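Local structure of cathepsin L Propeptide (Toxoplasma gondii, 3F75) at residues A19-A24 with N51-I56; K42-A47 with D75-E80. The protein is the propeptide of a cathepsin L-like cysteine protease, a mostly helical I29-family inhibitor domain that here packs against a second protein chain. All blocks are in the same frame, centred on the assembly; numbering follows the deposited sequence.

Interaction 1: residues A19-A24 with N51-I56; sequences AHFQDA and NNLVYI
Leu-53 is the first residue of 51-56 to meet 19-24, its side chain leaving the backbone toward that segment. With CG anti to the backbone N (chi1 -173°), its CD2 methyl is carried across to 19-24, where it sits 3.8 Å from Ala-24 CB. Leu-53 CD2 also lies at the edge of the Phe-21 ring, near its plane, 3.9 Å from Phe-21 CD1. His-20 brushes it more loosely, CE1 being 4.4 Å from Leu-53 CD2. One leucine branch thus meets Phe-21 and Ala-24 and lies near His-20, while Trp-16 and Met-70 also pack on Leu-53.

One residue on, Val-54 adds its CG2 methyl, which approaches the far end of the Phe-21 ring obliquely, 3.6 Å from CZ. Phe-21 therefore reaches both residues, and Tyr-46 and Lys-50 continue its contacts along helix 39-60. The contact is mainly apolar, with the His-20 ring at its margin, small (164 Å²) and near the surface. The axes of the two short segments stay 11.6 Å apart and cross at 103°, so the backbones are bridged by side chains alone. Such a steep crossing of two helices through aromatic and aliphatic side chains is characteristic of the helical part of the I29 propeptide fold.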
ATOM      1  N   ALA B  19     -32.668   2.219 -13.304  1.00 25.52           N
ATOM      2  CA  ALA B  19     -32.041   2.838 -14.464  1.00 23.55           C
ATOM      3  C   ALA B  19     -30.831   3.693 -14.088  1.00 23.69           C
ATOM      4  O   ALA B  19     -29.874   3.744 -14.851  1.00 24.37           O
ATOM      5  CB  ALA B  19     -33.048   3.664 -15.235  1.00 23.96           C
ATOM      6  N   HIS B  20     -30.865   4.356 -12.926  1.00 23.59           N
ATOM      7  CA  HIS B  20     -29.697   5.098 -12.446  1.00 23.46           C
ATOM      8  C   HIS B  20     -28.532   4.137 -12.169  1.00 22.17           C
ATOM      9  O   HIS B  20     -27.400   4.388 -12.595  1.00 17.19           O
ATOM     10  CB  HIS B  20     -29.989   5.918 -11.182  1.00 26.29           C
ATOM     11  CG  HIS B  20     -28.748   6.449 -10.530  1.00 38.52           C
ATOM     12  ND1 HIS B  20     -28.151   5.833  -9.447  1.00 46.20           N
ATOM     13  CD2 HIS B  20     -27.949   7.496 -10.852  1.00 44.37           C
ATOM     14  CE1 HIS B  20     -27.053   6.492  -9.118  1.00 47.00           C
ATOM     15  NE2 HIS B  20     -26.909   7.506  -9.952  1.00 47.63           N
ATOM     16  N   PHE B  21     -28.818   3.055 -11.446  1.00 17.76           N
ATOM     17  CA  PHE B  21     -27.812   2.029 -11.182  1.00 17.49           C
ATOM     18  C   PHE B  21     -27.314   1.418 -12.483  1.00 17.31           C
ATOM     19  O   PHE B  21     -26.119   1.198 -12.646  1.00 14.90           O
ATOM     20  CB  PHE B  21     -28.370   0.933 -10.277  1.00 17.57           C
ATOM     21  CG  PHE B  21     -28.545   1.350  -8.838  1.00 17.27           C
ATOM     22  CD1 PHE B  21     -27.456   1.759  -8.079  1.00 17.90           C
ATOM     23  CD2 PHE B  21     -29.785   1.291  -8.232  1.00 14.34           C
ATOM     24  CE1 PHE B  21     -27.611   2.125  -6.743  1.00 17.90           C
ATOM     25  CE2 PHE B  21     -29.952   1.660  -6.891  1.00 18.61           C
ATOM     26  CZ  PHE B  21     -28.861   2.070  -6.148  1.00 15.58           C
ATOM     27  N   GLN B  22     -28.216   1.166 -13.426  1.00 18.36           N
ATOM     28  CA  GLN B  22     -27.806   0.614 -14.721  1.00 18.92           C
ATOM     29  C   GLN B  22     -26.873   1.556 -15.475  1.00 20.16           C
ATOM     30  O   GLN B  22     -25.857   1.119 -16.017  1.00 18.71           O
ATOM     31  CB  GLN B  22     -29.018   0.269 -15.578  1.00 21.19           C
ATOM     32  CG  GLN B  22     -29.767  -0.958 -15.064  1.00 26.56           C
ATOM     33  CD  GLN B  22     -31.082  -1.197 -15.778  1.00 35.24           C
ATOM     34  OE1 GLN B  22     -31.672  -0.277 -16.345  1.00 43.14           O
ATOM     35  NE2 GLN B  22     -31.555  -2.439 -15.749  1.00 39.88           N
ATOM     36  N   ASP B  23     -27.207   2.841 -15.506  1.00 19.16           N
ATOM     37  CA  ASP B  23     -26.331   3.833 -16.131  1.00 20.03           C
ATOM     38  C   ASP B  23     -24.985   3.904 -15.419  1.00 19.26           C
ATOM     39  O   ASP B  23     -23.930   4.011 -16.054  1.00 19.54           O
ATOM     40  CB  ASP B  23     -26.954   5.227 -16.096  1.00 19.94           C
ATOM     41  CG  ASP B  23     -28.154   5.371 -17.012  1.00 20.81           C
ATOM     42  OD1 ASP B  23     -28.308   4.563 -17.943  1.00 23.69           O
ATOM     43  OD2 ASP B  23     -28.936   6.320 -16.800  1.00 16.98           O
ATOM     44  N   ALA B  24     -25.026   3.892 -14.098  1.00 17.35           N
ATOM     45  CA  ALA B  24     -23.804   3.986 -13.319  1.00 17.71           C
ATOM     46  C   ALA B  24     -22.888   2.787 -13.608  1.00 16.44           C
ATOM     47  O   ALA B  24     -21.671   2.930 -13.676  1.00 17.60           O
ATOM     48  CB  ALA B  24     -24.137   4.084 -11.817  1.00 15.39           C
ATOM     49  N   ASN B  51     -24.281  -2.531  -4.503  1.00 12.62           N
ATOM     50  CA  ASN B  51     -24.102  -2.521  -3.059  1.00 14.35           C
ATOM     51  C   ASN B  51     -22.982  -1.589  -2.616  1.00 15.32           C
ATOM     52  O   ASN B  51     -23.154  -0.817  -1.655  1.00 14.04           O
ATOM     53  CB  ASN B  51     -23.851  -3.930  -2.527  1.00 17.03           C
ATOM     54  CG  ASN B  51     -25.129  -4.771  -2.470  1.00 23.86           C
ATOM     55  OD1 ASN B  51     -26.249  -4.239  -2.477  1.00 25.90           O
ATOM     56  ND2 ASN B  51     -24.964  -6.086  -2.416  1.00 22.35           N
ATOM     57  N   ASN B  52     -21.857  -1.638  -3.324  1.00 13.21           N
ATOM     58  CA  ASN B  52     -20.729  -0.738  -3.027  1.00 14.70           C
ATOM     59  C   ASN B  52     -21.057   0.733  -3.298  1.00 14.76           C
ATOM     60  O   ASN B  52     -20.670   1.626  -2.535  1.00 14.89           O
ATOM     61  CB  ASN B  52     -19.494  -1.113  -3.841  1.00 15.01           C
ATOM     62  CG  ASN B  52     -18.881  -2.426  -3.425  1.00 17.50           C
ATOM     63  OD1 ASN B  52     -19.001  -2.852  -2.264  1.00 14.47           O
ATOM     64  ND2 ASN B  52     -18.193  -3.083  -4.376  1.00 10.95           N
ATOM     65  N   LEU B  53     -21.752   0.983  -4.399  1.00 12.84           N
ATOM     66  CA  LEU B  53     -22.163   2.333  -4.769  1.00 16.06           C
ATOM     67  C   LEU B  53     -23.070   2.935  -3.687  1.00 16.09           C
ATOM     68  O   LEU B  53     -22.900   4.099  -3.281  1.00 16.61           O
ATOM     69  CB  LEU B  53     -22.870   2.316  -6.132  1.00 16.45           C
ATOM     70  CG  LEU B  53     -23.208   3.682  -6.732  1.00 22.74           C
ATOM     71  CD1 LEU B  53     -21.929   4.502  -6.937  1.00 23.91           C
ATOM     72  CD2 LEU B  53     -23.983   3.548  -8.040  1.00 23.24           C
ATOM     73  N   VAL B  54     -24.027   2.141  -3.217  1.00 15.01           N
ATOM     74  CA  VAL B  54     -24.939   2.591  -2.170  1.00 13.91           C
ATOM     75  C   VAL B  54     -24.140   2.865  -0.893  1.00 15.95           C
ATOM     76  O   VAL B  54     -24.326   3.904  -0.230  1.00 12.49           O
ATOM     77  CB  VAL B  54     -26.081   1.571  -1.913  1.00 15.57           C
ATOM     78  CG1 VAL B  54     -26.825   1.918  -0.626  1.00 14.87           C
ATOM     79  CG2 VAL B  54     -27.040   1.525  -3.104  1.00 11.95           C
ATOM     80  N   TYR B  55     -23.209   1.966  -0.584  1.00 13.35           N
ATOM     81  CA  TYR B  55     -22.361   2.156   0.575  1.00 11.15           C
ATOM     82  C   TYR B  55     -21.585   3.455   0.539  1.00 12.82           C
ATOM     83  O   TYR B  55     -21.542   4.168   1.528  1.00 13.31           O
ATOM     84  CB  TYR B  55     -21.381   0.998   0.701  1.00 13.71           C
ATOM     85  CG  TYR B  55     -20.455   1.143   1.880  1.00 12.46           C
ATOM     86  CD1 TYR B  55     -20.885   0.829   3.151  1.00 17.44           C
ATOM     87  CD2 TYR B  55     -19.150   1.598   1.720  1.00 17.16           C
ATOM     88  CE1 TYR B  55     -20.052   0.957   4.235  1.00 19.61           C
ATOM     89  CE2 TYR B  55     -18.296   1.706   2.805  1.00 16.85           C
ATOM     90  CZ  TYR B  55     -18.758   1.401   4.054  1.00 19.83           C
ATOM     91  OH  TYR B  55     -17.935   1.500   5.145  1.00 24.96           O
ATOM     92  N   ILE B  56     -20.967   3.745  -0.610  1.00 11.05           N
ATOM     93  CA  ILE B  56     -20.130   4.917  -0.788  1.00  9.95           C
ATOM     94  C   ILE B  56     -20.965   6.179  -0.622  1.00 11.11           C
ATOM     95  O   ILE B  56     -20.614   7.072   0.169  1.00 10.54           O
ATOM     96  CB  ILE B  56     -19.444   4.886  -2.189  1.00  8.04           C
ATOM     97  CG1 ILE B  56     -18.404   3.767  -2.233  1.00 15.97           C
ATOM     98  CG2 ILE B  56     -18.810   6.235  -2.554  1.00 13.37           C
ATOM     99  CD1 ILE B  56     -17.885   3.459  -3.648  1.00 11.71           C
TER

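Interaction 2: residues K42-A47 with D75-E80; sequences KQRRYA and DLSRDE. With EDO (1,2-ethanediol), chain F.
Arg-44 and Arg-45, neighbours on helix 39-60, close on the carboxylate of Glu-80 in a network of salt bridges. Arg-45 grips it end-on, NH1 donating to Glu-80 OE1 at 2.7 Å. Its NH2 donates to Glu-80 OE2 at 3.1 Å, the two flat groups being turned 44° apart. Arg-44, extended from CG to NE, comes side-on and uses two of its three nitrogens on a single oxygen: NH1 lies 3.0 Å from Glu-80 OE2, above the carboxylate plane, and NE makes a longer bond on the syn side. OE2 thus takes three N-H donors, which would probably favour the charged carboxylate. A bend at chi2 (-87°) swings the Arg-45 chain across Asp-75, its CD 3.5 Å from Asp-75 OD2, and Glu-41 forms a further salt bridge with Arg-45 NE.

Ser-77 and Glu-80 make a capping box at the start of helix 78-84: Ser-77 N donates almost straight to Glu-80 OE1 (3.1 Å), and Glu-80 N returns a weak bond to Ser-77 OG. Ser-77 N and Arg-45 NH1 reach OE1 from opposite faces of the carboxylate, tying the helix start to helix 39-60.

Outside the salt bridges, Arg-45 NH1 also donates to Asp-75 O at 2.8 Å, in the carbonyl plane. Asp-75 OD2 accepts from O2 of 1,2-ethanediol, probably from the crystallisation liquor, at 2.5 Å and is also hydrogen-bonded to Tyr-36 OH.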
ATOM      1  N   LYS B  42     -21.703 -11.214 -14.842  1.00 15.17           N
ATOM      2  CA  LYS B  42     -22.111  -9.796 -14.976  1.00 16.10           C
ATOM      3  C   LYS B  42     -23.195  -9.420 -13.971  1.00 14.17           C
ATOM      4  O   LYS B  42     -23.115  -8.371 -13.327  1.00 11.95           O
ATOM      5  CB  LYS B  42     -22.586  -9.481 -16.383  1.00 15.89           C
ATOM      6  CG  LYS B  42     -22.839  -7.994 -16.633  1.00 19.64           C
ATOM      7  CD  LYS B  42     -23.282  -7.785 -18.050  1.00 22.81           C
ATOM      8  CE  LYS B  42     -23.498  -6.334 -18.381  1.00 28.94           C
ATOM      9  NZ  LYS B  42     -23.389  -6.140 -19.848  1.00 31.43           N
ATOM     10  N   GLN B  43     -24.210 -10.268 -13.840  1.00 16.40           N
ATOM     11  CA  GLN B  43     -25.277 -10.021 -12.867  1.00 19.16           C
ATOM     12  C   GLN B  43     -24.740 -10.022 -11.423  1.00 17.33           C
ATOM     13  O   GLN B  43     -25.147  -9.180 -10.641  1.00 13.24           O
ATOM     14  CB  GLN B  43     -26.475 -10.981 -13.045  1.00 22.39           C
ATOM     15  CG  GLN B  43     -26.185 -12.442 -12.827  1.00 33.14           C
ATOM     16  CD  GLN B  43     -27.300 -13.414 -13.327  1.00 40.01           C
ATOM     17  OE1 GLN B  43     -27.937 -13.202 -14.364  1.00 45.91           O
ATOM     18  NE2 GLN B  43     -27.491 -14.501 -12.591  1.00 35.02           N
ATOM     19  N   ARG B  44     -23.816 -10.931 -11.091  1.00 14.53           N
ATOM     20  CA  ARG B  44     -23.154 -10.914  -9.776  1.00 15.16           C
ATOM     21  C   ARG B  44     -22.363  -9.616  -9.550  1.00 12.33           C
ATOM     22  O   ARG B  44     -22.439  -9.015  -8.492  1.00 10.40           O
ATOM     23  CB  ARG B  44     -22.210 -12.115  -9.613  1.00 18.13           C
ATOM     24  CG  ARG B  44     -21.343 -12.059  -8.318  1.00 22.08           C
ATOM     25  CD  ARG B  44     -20.197 -13.120  -8.256  1.00 25.31           C
ATOM     26  NE  ARG B  44     -19.368 -12.966  -7.049  1.00 30.35           N
ATOM     27  CZ  ARG B  44     -19.770 -13.264  -5.807  1.00 37.72           C
ATOM     28  NH1 ARG B  44     -18.955 -13.077  -4.777  1.00 38.76           N
ATOM     29  NH2 ARG B  44     -20.991 -13.751  -5.577  1.00 42.30           N
ATOM     30  N   ARG B  45     -21.592  -9.207 -10.550  1.00 10.74           N
ATOM     31  CA  ARG B  45     -20.760  -8.032 -10.447  1.00 12.08           C
ATOM     32  C   ARG B  45     -21.606  -6.748 -10.407  1.00 12.92           C
ATOM     33  O   ARG B  45     -21.255  -5.792  -9.729  1.00 14.62           O
ATOM     34  CB  ARG B  45     -19.762  -7.995 -11.609  1.00 13.46           C
ATOM     35  CG  ARG B  45     -18.799  -9.151 -11.596  1.00 16.03           C
ATOM     36  CD  ARG B  45     -17.571  -8.889 -10.743  1.00 18.40           C
ATOM     37  NE  ARG B  45     -16.969 -10.174 -10.408  1.00 17.57           N
ATOM     38  CZ  ARG B  45     -16.641 -10.590  -9.192  1.00 18.02           C
ATOM     39  NH1 ARG B  45     -16.783  -9.814  -8.132  1.00 19.75           N
ATOM     40  NH2 ARG B  45     -16.146 -11.804  -9.046  1.00 20.59           N
ATOM     41  N   TYR B  46     -22.730  -6.745 -11.110  1.00 14.39           N
ATOM     42  CA  TYR B  46     -23.660  -5.628 -11.051  1.00 13.38           C
ATOM     43  C   TYR B  46     -24.227  -5.469  -9.634  1.00 15.21           C
ATOM     44  O   TYR B  46     -24.299  -4.346  -9.095  1.00 12.02           O
ATOM     45  CB  TYR B  46     -24.788  -5.853 -12.047  1.00 13.88           C
ATOM     46  CG  TYR B  46     -25.869  -4.790 -12.050  1.00 13.63           C
ATOM     47  CD1 TYR B  46     -25.549  -3.450 -12.167  1.00 14.45           C
ATOM     48  CD2 TYR B  46     -27.212  -5.139 -11.985  1.00 16.62           C
ATOM     49  CE1 TYR B  46     -26.532  -2.475 -12.179  1.00 16.86           C
ATOM     50  CE2 TYR B  46     -28.200  -4.175 -12.008  1.00 18.66           C
ATOM     51  CZ  TYR B  46     -27.847  -2.837 -12.103  1.00 19.55           C
ATOM     52  OH  TYR B  46     -28.807  -1.856 -12.131  1.00 20.77           O
ATOM     53  N   ALA B  47     -24.611  -6.595  -9.034  1.00 12.16           N
ATOM     54  CA  ALA B  47     -25.170  -6.582  -7.684  1.00 13.89           C
ATOM     55  C   ALA B  47     -24.141  -6.084  -6.668  1.00 12.22           C
ATOM     56  O   ALA B  47     -24.470  -5.263  -5.809  1.00 14.31           O
ATOM     57  CB  ALA B  47     -25.694  -7.966  -7.289  1.00 12.34           C
ATOM     58  N   ASP B  75     -16.437  -3.517  -8.301  1.00 14.97           N
ATOM     59  CA  ASP B  75     -17.228  -4.737  -8.514  1.00 13.43           C
ATOM     60  C   ASP B  75     -16.724  -5.939  -7.713  1.00 14.54           C
ATOM     61  O   ASP B  75     -17.082  -7.077  -8.024  1.00 12.07           O
ATOM     62  CB  ASP B  75     -17.339  -5.059 -10.024  1.00 13.51           C
ATOM     63  CG  ASP B  75     -15.992  -5.371 -10.685  1.00 18.52           C
ATOM     64  OD1 ASP B  75     -14.937  -5.015 -10.129  1.00 16.43           O
ATOM     65  OD2 ASP B  75     -15.996  -5.973 -11.788  1.00 19.81           O
ATOM     66  N   LEU B  76     -15.962  -5.681  -6.636  1.00 10.01           N
ATOM     67  CA  LEU B  76     -15.454  -6.732  -5.755  1.00 11.49           C
ATOM     68  C   LEU B  76     -16.079  -6.619  -4.364  1.00 13.82           C
ATOM     69  O   LEU B  76     -16.277  -5.505  -3.836  1.00 13.44           O
ATOM     70  CB  LEU B  76     -13.939  -6.625  -5.588  1.00  9.10           C
ATOM     71  CG  LEU B  76     -13.110  -6.529  -6.859  1.00 13.00           C
ATOM     72  CD1 LEU B  76     -11.661  -6.261  -6.533  1.00 11.48           C
ATOM     73  CD2 LEU B  76     -13.253  -7.809  -7.710  1.00 14.81           C
ATOM     74  N   SER B  77     -16.369  -7.772  -3.778  1.00 13.57           N
ATOM     75  CA  SER B  77     -16.800  -7.859  -2.390  1.00 14.64           C
ATOM     76  C   SER B  77     -15.568  -7.821  -1.512  1.00 17.01           C
ATOM     77  O   SER B  77     -14.440  -7.987  -2.004  1.00 17.19           O
ATOM     78  CB  SER B  77     -17.522  -9.175  -2.163  1.00 15.22           C
ATOM     79  OG  SER B  77     -16.616 -10.267  -2.313  1.00 18.07           O
ATOM     80  N   ARG B  78     -15.776  -7.637  -0.213  1.00 16.47           N
ATOM     81  CA  ARG B  78     -14.667  -7.620   0.729  1.00 15.42           C
ATOM     82  C   ARG B  78     -13.830  -8.899   0.648  1.00 14.92           C
ATOM     83  O   ARG B  78     -12.601  -8.838   0.639  1.00 15.40           O
ATOM     84  CB  ARG B  78     -15.165  -7.413   2.154  1.00 14.94           C
ATOM     85  CG  ARG B  78     -14.076  -7.595   3.196  1.00 15.43           C
ATOM     86  CD  ARG B  78     -14.445  -6.977   4.523  1.00 17.02           C
ATOM     87  NE  ARG B  78     -13.451  -7.288   5.549  1.00 16.69           N
ATOM     88  CZ  ARG B  78     -13.568  -6.966   6.840  1.00 15.59           C
ATOM     89  NH1 ARG B  78     -14.649  -6.323   7.286  1.00  8.90           N
ATOM     90  NH2 ARG B  78     -12.611  -7.311   7.702  1.00 14.29           N
ATOM     91  N   ASP B  79     -14.487 -10.048   0.579  1.00 14.73           N
ATOM     92  CA  ASP B  79     -13.768 -11.329   0.520  1.00 15.11           C
ATOM     93  C   ASP B  79     -12.874 -11.429  -0.714  1.00 15.99           C
ATOM     94  O   ASP B  79     -11.729 -11.872  -0.625  1.00 16.52           O
ATOM     95  CB  ASP B  79     -14.753 -12.498   0.520  1.00 17.71           C
ATOM     96  CG  ASP B  79     -15.283 -12.846   1.908  1.00 18.42           C
ATOM     97  OD1 ASP B  79     -14.687 -12.474   2.949  1.00 19.14           O
ATOM     98  OD2 ASP B  79     -16.306 -13.553   1.956  1.00 26.09           O
ATOM     99  N   GLU B  80     -13.399 -11.020  -1.868  1.00 15.75           N
ATOM    100  CA  GLU B  80     -12.632 -11.075  -3.112  1.00 16.82           C
ATOM    101  C   GLU B  80     -11.459 -10.094  -3.078  1.00 18.32           C
ATOM    102  O   GLU B  80     -10.341 -10.414  -3.485  1.00 18.73           O
ATOM    103  CB  GLU B  80     -13.536 -10.794  -4.305  1.00 17.02           C
ATOM    104  CG  GLU B  80     -14.571 -11.888  -4.513  1.00 18.73           C
ATOM    105  CD  GLU B  80     -15.708 -11.486  -5.447  1.00 22.96           C
ATOM    106  OE1 GLU B  80     -16.010 -10.284  -5.588  1.00 19.96           O
ATOM    107  OE2 GLU B  80     -16.318 -12.387  -6.047  1.00 21.35           O
TER
HETATM  108  C1  EDO F 202     -11.816  -8.184 -12.729  1.00 40.34           C
HETATM  109  O1  EDO F 202     -11.354  -6.889 -13.165  1.00 37.50           O
HETATM  110  C2  EDO F 202     -13.166  -8.074 -12.021  1.00 40.26           C
HETATM  111  O2  EDO F 202     -14.005  -7.185 -12.763  1.00 36.98           O

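Helix 39-60 serves both contacts, whose centres lie about 12 Å apart: its earlier part, 42-47, enters interaction 2 and its later part, 51-56, interaction 1. Along the chain the order is 19-24, 42-47, 51-56, 75-80, so the pairings interlock. The long helix thereby joins helix 18-32 through apolar side chains and the start of helix 78-84 through charged ones. The two contacts also touch directly, with Asn-52 ND2 probably hydrogen-bonded to Leu-76 O and Tyr-46 OH packed against Phe-21 and Gln-22. The other protein chain packs on Asn-52 and hydrogen-bonds to Leu-76 O, so the Asn-52 to Leu-76 link lies at the interface with that chain.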